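VESB protease (Vibrio cholerae, PDB 4LK4) is a secreted protein of the trypsin-like peptidase S1 family that probably cleaves peptide bonds as a serine endopeptidase and carries an added Ig-like domain. Local coordinates at residues L295-G298 with C299-K302; F333-G337 with G338-A342. The protein carries 1 engineered substitution. One frame throughout, in Å; residues are numbered along the deposited sequence.

Contact 1 (L295-G298 with C299-K302)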
ATOM      1  N   LEU A 295     -18.093 -18.768  12.969  1.00 78.14           N
ATOM      2  CA  LEU A 295     -19.466 -19.244  12.834  1.00 82.08           C
ATOM      3  C   LEU A 295     -19.653 -20.125  11.613  1.00 82.84           C
ATOM      4  O   LEU A 295     -20.476 -21.015  11.613  1.00 87.89           O
ATOM      5  CB  LEU A 295     -20.427 -18.067  12.749  1.00 83.12           C
ATOM      6  CG  LEU A 295     -20.331 -17.084  13.913  1.00 83.48           C
ATOM      7  CD1 LEU A 295     -21.497 -16.110  13.861  1.00 85.21           C
ATOM      8  CD2 LEU A 295     -20.286 -17.813  15.250  1.00 86.90           C
ATOM      9  N   SER A 296     -18.883 -19.866  10.572  1.00 80.79           N
ATOM     10  CA  SER A 296     -19.063 -20.520   9.289  1.00 81.85           C
ATOM     11  C   SER A 296     -17.748 -20.385   8.535  1.00 77.96           C
ATOM     12  O   SER A 296     -17.198 -19.303   8.478  1.00 74.27           O
ATOM     13  CB  SER A 296     -20.175 -19.817   8.506  1.00 83.75           C
ATOM     14  OG  SER A 296     -20.677 -20.657   7.480  1.00 86.91           O
ATOM     15  N   ASP A 297     -17.240 -21.494   7.997  1.00 78.68           N
ATOM     16  CA  ASP A 297     -16.029 -21.499   7.184  1.00 74.66           C
ATOM     17  C   ASP A 297     -16.360 -22.119   5.839  1.00 74.83           C
ATOM     18  O   ASP A 297     -16.217 -23.318   5.651  1.00 76.42           O
ATOM     19  CB  ASP A 297     -14.912 -22.284   7.878  1.00 75.41           C
ATOM     20  CG  ASP A 297     -13.592 -22.289   7.088  1.00 74.49           C
ATOM     21  OD1 ASP A 297     -13.526 -21.851   5.925  1.00 73.65           O
ATOM     22  OD2 ASP A 297     -12.596 -22.754   7.652  1.00 77.87           O
ATOM     23  N   GLY A 298     -16.805 -21.281   4.912  1.00 73.15           N
ATOM     24  CA  GLY A 298     -17.095 -21.710   3.555  1.00 74.94           C
ATOM     25  C   GLY A 298     -15.899 -22.310   2.847  1.00 74.38           C
ATOM     26  O   GLY A 298     -16.050 -23.201   2.018  1.00 76.34           O
ATOM     27  N   CYS A 299     -14.699 -21.835   3.166  1.00 73.03           N
ATOM     28  CA  CYS A 299     -13.517 -22.333   2.484  1.00 73.75           C
ATOM     29  C   CYS A 299     -13.295 -23.795   2.826  1.00 76.18           C
ATOM     30  O   CYS A 299     -12.785 -24.544   1.998  1.00 76.65           O
ATOM     31  CB  CYS A 299     -12.284 -21.511   2.819  1.00 72.09           C
ATOM     32  SG  CYS A 299     -12.407 -19.787   2.300  1.00 74.96           S
ATOM     33  N   SER A 300     -13.693 -24.212   4.025  1.00 76.90           N
ATOM     34  CA  SER A 300     -13.623 -25.632   4.370  1.00 80.95           C
ATOM     35  C   SER A 300     -14.704 -26.447   3.646  1.00 86.37           C
ATOM     36  O   SER A 300     -14.518 -27.638   3.441  1.00 92.45           O
ATOM     37  CB  SER A 300     -13.694 -25.867   5.889  1.00 80.65           C
ATOM     38  OG  SER A 300     -14.964 -25.557   6.423  1.00 80.27           O
ATOM     39  N   THR A 301     -15.819 -25.833   3.253  1.00 86.40           N
ATOM     40  CA  THR A 301     -16.822 -26.543   2.465  1.00 90.65           C
ATOM     41  C   THR A 301     -16.357 -26.701   1.025  1.00 90.15           C
ATOM     42  O   THR A 301     -16.451 -27.772   0.462  1.00 93.70           O
ATOM     43  CB  THR A 301     -18.184 -25.827   2.458  1.00 93.03           C
ATOM     44  OG1 THR A 301     -18.652 -25.643   3.804  1.00 94.30           O
ATOM     45  CG2 THR A 301     -19.207 -26.659   1.675  1.00 98.33           C
ATOM     46  N   LYS A 302     -15.878 -25.619   0.420  1.00 87.18           N
ATOM     47  CA  LYS A 302     -15.380 -25.673  -0.960  1.00 87.55           C
ATOM     48  C   LYS A 302     -14.004 -26.349  -1.080  1.00 86.13           C
ATOM     49  O   LYS A 302     -13.805 -27.163  -1.973  1.00 89.42           O
ATOM     50  CB  LYS A 302     -15.323 -24.273  -1.570  1.00 85.68           C
ATOM     51  CG  LYS A 302     -16.673 -23.593  -1.713  1.00 87.63           C
ATOM     52  CD  LYS A 302     -16.542 -22.388  -2.633  1.00 85.94           C
ATOM     53  CE  LYS A 302     -17.817 -21.555  -2.650  1.00 87.93           C
ATOM     54  NZ  LYS A 302     -17.926 -20.743  -3.898  1.00 88.69           N
TER
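The backbone O of Asp297 is gripped by the hydroxyl of Ser300, whose OG lies 2.7 Å from it and donates in the carbonyl plane, and more weakly by the backbone N-H groups of Ser300 and Thr301. This is a helix N-cap: strand 292-297 of the Ig-like domain ends here and the short helix 298-302 starts at once. Asp297 supplies the capping bond as well, since its OD1 accepts from Ser300 N at 3.0 Å. The N-H reaches OD1 from well above the carboxylate plane, and the bond is bent, 144° at the hydrogen. Asp297 holds CG anti to its own backbone N (chi1 -178°), which carries the carboxylate alongside the first helix amides, and these would be expected to stabilise its negative charge. OD2, the other oxygen, is hydrogen-bonded to Tyr280 OH on strand 278-283, which ties the cap to the sheet. One residue later the helix proper takes over, with Lys302 N 2.9 Å from Gly298 O in a nearly straight bond. Cys299, in the first turn, is joined by a disulfide to Cys311 on strand 310-319, and the extended chain of Lys302 lets NZ hydrogen-bond to Ser310 O.

Contact 2 (F333-G337 with G338-A342)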
ATOM      1  N   PHE A 333      -3.179 -21.360   1.664  1.00 63.36           N
ATOM      2  CA  PHE A 333      -3.530 -22.150   0.494  1.00 64.97           C
ATOM      3  C   PHE A 333      -2.292 -22.667  -0.161  1.00 66.55           C
ATOM      4  O   PHE A 333      -1.291 -21.974  -0.193  1.00 66.67           O
ATOM      5  CB  PHE A 333      -4.264 -21.331  -0.538  1.00 63.95           C
ATOM      6  CG  PHE A 333      -5.470 -20.637  -0.007  1.00 63.18           C
ATOM      7  CD1 PHE A 333      -5.356 -19.400   0.611  1.00 60.62           C
ATOM      8  CD2 PHE A 333      -6.724 -21.207  -0.141  1.00 65.13           C
ATOM      9  CE1 PHE A 333      -6.473 -18.745   1.091  1.00 59.33           C
ATOM     10  CE2 PHE A 333      -7.849 -20.554   0.338  1.00 64.26           C
ATOM     11  CZ  PHE A 333      -7.720 -19.316   0.951  1.00 61.31           C
ATOM     12  N   SER A 334      -2.374 -23.897  -0.659  1.00 70.63           N
ATOM     13  CA  SER A 334      -1.317 -24.513  -1.432  1.00 73.11           C
ATOM     14  C   SER A 334      -1.653 -24.295  -2.880  1.00 73.35           C
ATOM     15  O   SER A 334      -2.832 -24.277  -3.237  1.00 73.47           O
ATOM     16  CB  SER A 334      -1.290 -26.015  -1.183  1.00 76.39           C
ATOM     17  OG  SER A 334      -1.235 -26.267   0.184  1.00 77.29           O
ATOM     18  N   TYR A 335      -0.636 -24.166  -3.716  1.00 74.48           N
ATOM     19  CA  TYR A 335      -0.864 -24.151  -5.147  1.00 78.44           C
ATOM     20  C   TYR A 335       0.399 -24.627  -5.845  1.00 83.58           C
ATOM     21  O   TYR A 335       1.450 -24.704  -5.215  1.00 86.63           O
ATOM     22  CB  TYR A 335      -1.303 -22.750  -5.611  1.00 76.77           C
ATOM     23  CG  TYR A 335      -0.211 -21.701  -5.695  1.00 76.14           C
ATOM     24  CD1 TYR A 335       0.526 -21.329  -4.561  1.00 75.25           C
ATOM     25  CD2 TYR A 335       0.072 -21.053  -6.908  1.00 77.28           C
ATOM     26  CE1 TYR A 335       1.521 -20.358  -4.633  1.00 74.62           C
ATOM     27  CE2 TYR A 335       1.069 -20.090  -6.985  1.00 76.22           C
ATOM     28  CZ  TYR A 335       1.784 -19.736  -5.846  1.00 75.48           C
ATOM     29  OH  TYR A 335       2.761 -18.766  -5.914  1.00 74.24           O
ATOM     30  N   ALA A 336       0.300 -24.973  -7.128  1.00 87.70           N
ATOM     31  CA  ALA A 336       1.477 -25.362  -7.914  1.00 91.52           C
ATOM     32  C   ALA A 336       2.720 -24.555  -7.519  1.00 90.48           C
ATOM     33  O   ALA A 336       3.772 -25.121  -7.191  1.00 93.12           O
ATOM     34  CB  ALA A 336       1.205 -25.194  -9.402  1.00 93.06           C
ATOM     35  N   GLY A 337       2.578 -23.235  -7.529  1.00 87.10           N
ATOM     36  CA  GLY A 337       3.702 -22.335  -7.267  1.00 87.45           C
ATOM     37  C   GLY A 337       4.312 -22.364  -5.872  1.00 87.62           C
ATOM     38  O   GLY A 337       5.430 -21.893  -5.691  1.00 88.38           O
ATOM     39  N   GLY A 338       3.601 -22.919  -4.892  1.00 86.91           N
ATOM     40  CA  GLY A 338       4.078 -22.977  -3.500  1.00 85.63           C
ATOM     41  C   GLY A 338       2.913 -22.818  -2.532  1.00 82.75           C
ATOM     42  O   GLY A 338       2.123 -23.756  -2.322  1.00 85.94           O
ATOM     43  N   SER A 339       2.781 -21.629  -1.953  1.00 76.08           N
ATOM     44  CA  SER A 339       1.641 -21.359  -1.094  1.00 70.89           C
ATOM     45  C   SER A 339       1.326 -19.889  -1.035  1.00 66.06           C
ATOM     46  O   SER A 339       2.170 -19.085  -1.332  1.00 63.91           O
ATOM     47  CB  SER A 339       1.873 -21.891   0.311  1.00 70.69           C
ATOM     48  OG  SER A 339       2.951 -21.265   0.958  1.00 69.36           O
ATOM     49  N   LYS A 340       0.089 -19.579  -0.642  1.00 64.21           N
ATOM     50  CA  LYS A 340      -0.402 -18.212  -0.490  1.00 60.79           C
ATOM     51  C   LYS A 340      -1.094 -18.064   0.848  1.00 58.85           C
ATOM     52  O   LYS A 340      -1.748 -19.008   1.338  1.00 59.93           O
ATOM     53  CB  LYS A 340      -1.386 -17.889  -1.599  1.00 61.35           C
ATOM     54  CG  LYS A 340      -0.740 -17.965  -2.963  1.00 64.86           C
ATOM     55  CD  LYS A 340      -1.661 -17.447  -4.038  1.00 66.94           C
ATOM     56  CE  LYS A 340      -1.023 -17.639  -5.397  1.00 71.03           C
ATOM     57  NZ  LYS A 340      -1.891 -17.070  -6.463  1.00 73.83           N
ATOM     58  N   ARG A 341      -0.939 -16.895   1.447  1.00 55.28           N
ATOM     59  CA  ARG A 341      -1.508 -16.618   2.748  1.00 54.65           C
ATOM     60  C   ARG A 341      -2.271 -15.329   2.637  1.00 52.68           C
ATOM     61  O   ARG A 341      -1.751 -14.348   2.126  1.00 54.42           O
ATOM     62  CB  ARG A 341      -0.408 -16.480   3.809  1.00 55.89           C
ATOM     63  CG  ARG A 341       0.353 -17.781   4.086  1.00 59.58           C
ATOM     64  CD  ARG A 341       1.509 -17.598   5.062  1.00 61.39           C
ATOM     65  NE  ARG A 341       2.237 -18.845   5.319  1.00 64.73           N
ATOM     66  CZ  ARG A 341       2.066 -19.638   6.381  1.00 66.77           C
ATOM     67  NH1 ARG A 341       1.183 -19.365   7.335  1.00 66.09           N
ATOM     68  NH2 ARG A 341       2.791 -20.735   6.490  1.00 69.96           N
ATOM     69  N   ALA A 342      -3.503 -15.333   3.099  1.00 51.43           N
ATOM     70  CA  ALA A 342      -4.257 -14.133   3.290  1.00 49.97           C
ATOM     71  C   ALA A 342      -4.396 -13.937   4.786  1.00 50.11           C
ATOM     72  O   ALA A 342      -4.842 -14.847   5.512  1.00 50.91           O
ATOM     73  CB  ALA A 342      -5.625 -14.264   2.664  1.00 50.85           C
TER
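Tyr335 sets CG between its backbone N and carbonyl carbon (chi1 76°), which swings the ring over the start of the returning strand, while Lys340 keeps CG beside its own N (chi1 -62°) and runs out fully extended to meet it. The two side chains cross at about a right angle at the end of a beta hairpin, strands 324-335 and 338-349 of the Ig-like domain, which are linked by a type I turn from Tyr335 to Gly338. Lys340 CE sits over the ring centre in a CH-pi contact, 3.6 Å from the Tyr335 centroid, and NZ adds a cation-pi interaction at 4.6 Å from the same centroid. NZ also forms a salt bridge with Asp274 and a hydrogen bond with Asn246 O, so the aromatic face is one of several partners that the ammonium group meets. The opposite face of the ring lies against the turn backbone, with Gly337 N and Gly338 N displaced toward its rim; the tyrosine is thus sandwiched between lysine methylene and peptide. Two residues back from the turn along each strand, Phe333 and Lys340 form a hydrogen-bonded antiparallel pair, with Phe333 N 2.8 Å from Lys340 O and the return bond from Lys340 N to Phe333 O equally short. Leu278 touches the side chains of Phe333, Tyr335 and Lys340. Gly338 takes a phi of 145°, a region that glycine enters easily. The turn is closed by Gly338 N, which donates to Tyr335 O at 2.8 Å.

Both contacts are local and lie in series within the Ig-like domain, neither nested nor crossed. Following the chain from the N terminus, contact 1 comes first, where strand 292-297 gives way to helix 298-302 on the way to the short strand 304-305. After strand 310-319, the chain enters strand 324-335 and contact 2 closes the hairpin that leads into strand 338-349. Their centres are 18 Å apart and their nearest atoms about 5 Å, without touching. Both reach the same mixed sheet: contact 1 at one of its two edge strands, 292-297, contact 2 farther in. Strand 278-283 is a shared neighbour that touches both contacts.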